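PDB 6HVG: alternansucrase, which is a multidomain member of glycoside hydrolase family 70, with a TIM-barrel-type core and choline-binding and putative cell-wall-binding repeats. Local coordinates for residues I1079-L1084 / G1149-D1155. Numbering follows the deposited sequence.
Sequences ITSFEL and GMQAIAD
Strands 1081-1083 and 1151-1155 run parallel, their short axes inclined by 29°, and are laced by backbone bonds from Q1151 N to T1080 O (2.9 Å), F1082 N to Q1151 O (2.7 Å) and I1153 N to F1082 O (2.9 Å), with a weak one from L1084 N to I1153 O. S1081, E1083, Q1151 and I1153 share one face of the sheet. There the I1153 CD1 branch reaches S1081 OG at 3.3 Å, whereas its CG2, anti to the backbone N, meets E1083 CG at 3.8 Å. S1081 OG gives its proton to a water that in turn donates to Q1151 OE1, so the two polar ends are joined indirectly; the Q1151 amide is also held by N652 and L655. On the other face, L1084 CD1 packs on A1152 CB at 3.9 Å, and F1082, its CG anti to the backbone N, meets Y1046 and F1074 edge-to-face. Ahead of the strands, M1150 lays its sulfur against I1079 CG2, just after G1149 closes helix 1135-1147 in a Schellman motif. These are neighbouring strands of the eight-stranded parallel barrel, linked by a right-handed beta-alpha-beta crossover. At their C-terminal ends E1083 OE2 and D1155 OD2 lie 4.4 Å apart with one water close to both; salt bridges to R823 and R619, respectively, probably offset the repulsion between these buried carboxylates.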
# COMPACT_ATOMS: atom_id res chain seq x y z
N ILE A 1079 -2.39 33.14 9.98
CA ILE A 1079 -1.68 32.37 8.99
C ILE A 1079 -0.66 33.31 8.39
O ILE A 1079 -1.03 34.38 7.94
CB ILE A 1079 -2.58 31.82 7.87
CG1 ILE A 1079 -3.33 30.56 8.30
CG2 ILE A 1079 -1.74 31.38 6.67
CD1 ILE A 1079 -4.05 30.64 9.61
N THR A 1080 0.60 32.91 8.42
CA THR A 1080 1.65 33.66 7.75
C THR A 1080 2.12 33.00 6.45
O THR A 1080 2.73 33.66 5.64
CB THR A 1080 2.86 33.85 8.67
OG1 THR A 1080 3.36 32.57 9.07
CG2 THR A 1080 2.48 34.68 9.87
N SER A 1081 1.83 31.70 6.27
CA SER A 1081 2.03 31.00 4.99
C SER A 1081 0.89 30.05 4.61
O SER A 1081 0.42 29.28 5.43
CB SER A 1081 3.34 30.23 4.99
OG SER A 1081 3.67 29.83 3.67
N PHE A 1082 0.47 30.11 3.35
CA PHE A 1082 -0.63 29.32 2.84
C PHE A 1082 -0.08 28.19 1.98
O PHE A 1082 0.50 28.43 0.92
CB PHE A 1082 -1.56 30.18 2.00
CG PHE A 1082 -2.96 29.62 1.88
CD1 PHE A 1082 -3.23 28.55 1.03
CD2 PHE A 1082 -4.01 30.16 2.60
CE1 PHE A 1082 -4.50 28.05 0.92
CE2 PHE A 1082 -5.29 29.67 2.48
CZ PHE A 1082 -5.54 28.62 1.64
N GLU A 1083 -0.23 26.96 2.46
CA GLU A 1083 0.22 25.80 1.69
C GLU A 1083 -0.90 25.43 0.76
O GLU A 1083 -1.93 24.92 1.20
CB GLU A 1083 0.59 24.63 2.60
CG GLU A 1083 1.34 23.52 1.89
CD GLU A 1083 1.34 22.22 2.67
OE1 GLU A 1083 1.58 22.25 3.90
OE2 GLU A 1083 1.08 21.15 2.05
N LEU A 1084 -0.71 25.72 -0.52
CA LEU A 1084 -1.68 25.41 -1.58
C LEU A 1084 -1.44 24.00 -2.09
O LEU A 1084 -0.30 23.54 -2.12
CB LEU A 1084 -1.53 26.38 -2.75
CG LEU A 1084 -1.93 27.83 -2.50
CD1 LEU A 1084 -1.01 28.78 -3.20
CD2 LEU A 1084 -3.36 28.09 -2.93
N GLY A 1149 -0.46 39.77 3.38
CA GLY A 1149 0.77 39.50 4.13
C GLY A 1149 1.02 38.04 4.43
O GLY A 1149 1.67 37.70 5.41
N MET A 1150 0.51 37.17 3.58
CA MET A 1150 0.75 35.73 3.68
C MET A 1150 1.59 35.25 2.52
O MET A 1150 1.51 35.79 1.42
CB MET A 1150 -0.57 34.97 3.65
CG MET A 1150 -1.36 35.09 4.94
SD MET A 1150 -2.91 34.18 4.86
CE MET A 1150 -3.91 35.34 3.95
N GLN A 1151 2.40 34.24 2.78
CA GLN A 1151 3.20 33.58 1.76
C GLN A 1151 2.44 32.45 1.09
O GLN A 1151 1.49 31.93 1.63
CB GLN A 1151 4.47 33.01 2.38
CG GLN A 1151 5.46 34.01 2.94
CD GLN A 1151 6.61 33.30 3.61
OE1 GLN A 1151 7.02 32.20 3.21
NE2 GLN A 1151 7.15 33.93 4.64
N ALA A 1152 2.89 32.06 -0.09
CA ALA A 1152 2.30 30.94 -0.82
C ALA A 1152 3.34 29.83 -1.01
O ALA A 1152 4.45 30.06 -1.53
CB ALA A 1152 1.76 31.38 -2.17
N ILE A 1153 2.96 28.63 -0.59
CA ILE A 1153 3.85 27.46 -0.70
C ILE A 1153 3.50 26.63 -1.92
O ILE A 1153 2.35 26.24 -2.12
CB ILE A 1153 3.80 26.59 0.57
CG1 ILE A 1153 4.59 27.23 1.69
CG2 ILE A 1153 4.39 25.23 0.31
CD1 ILE A 1153 4.23 26.68 3.05
N ALA A 1154 4.52 26.35 -2.72
CA ALA A 1154 4.41 25.47 -3.87
C ALA A 1154 4.72 24.05 -3.47
O ALA A 1154 5.72 23.81 -2.82
CB ALA A 1154 5.39 25.92 -4.95
N ASP A 1155 3.89 23.09 -3.87
CA ASP A 1155 4.18 21.67 -3.63
C ASP A 1155 5.15 21.19 -4.71
O ASP A 1155 4.79 21.07 -5.87
CB ASP A 1155 2.90 20.82 -3.63
CG ASP A 1155 2.92 19.74 -2.55
OD1 ASP A 1155 3.98 19.17 -2.29
OD2 ASP A 1155 1.87 19.45 -1.96
O HOH W 1 6.11 30.03 2.29
O HOH W 2 0.80 21.52 -0.56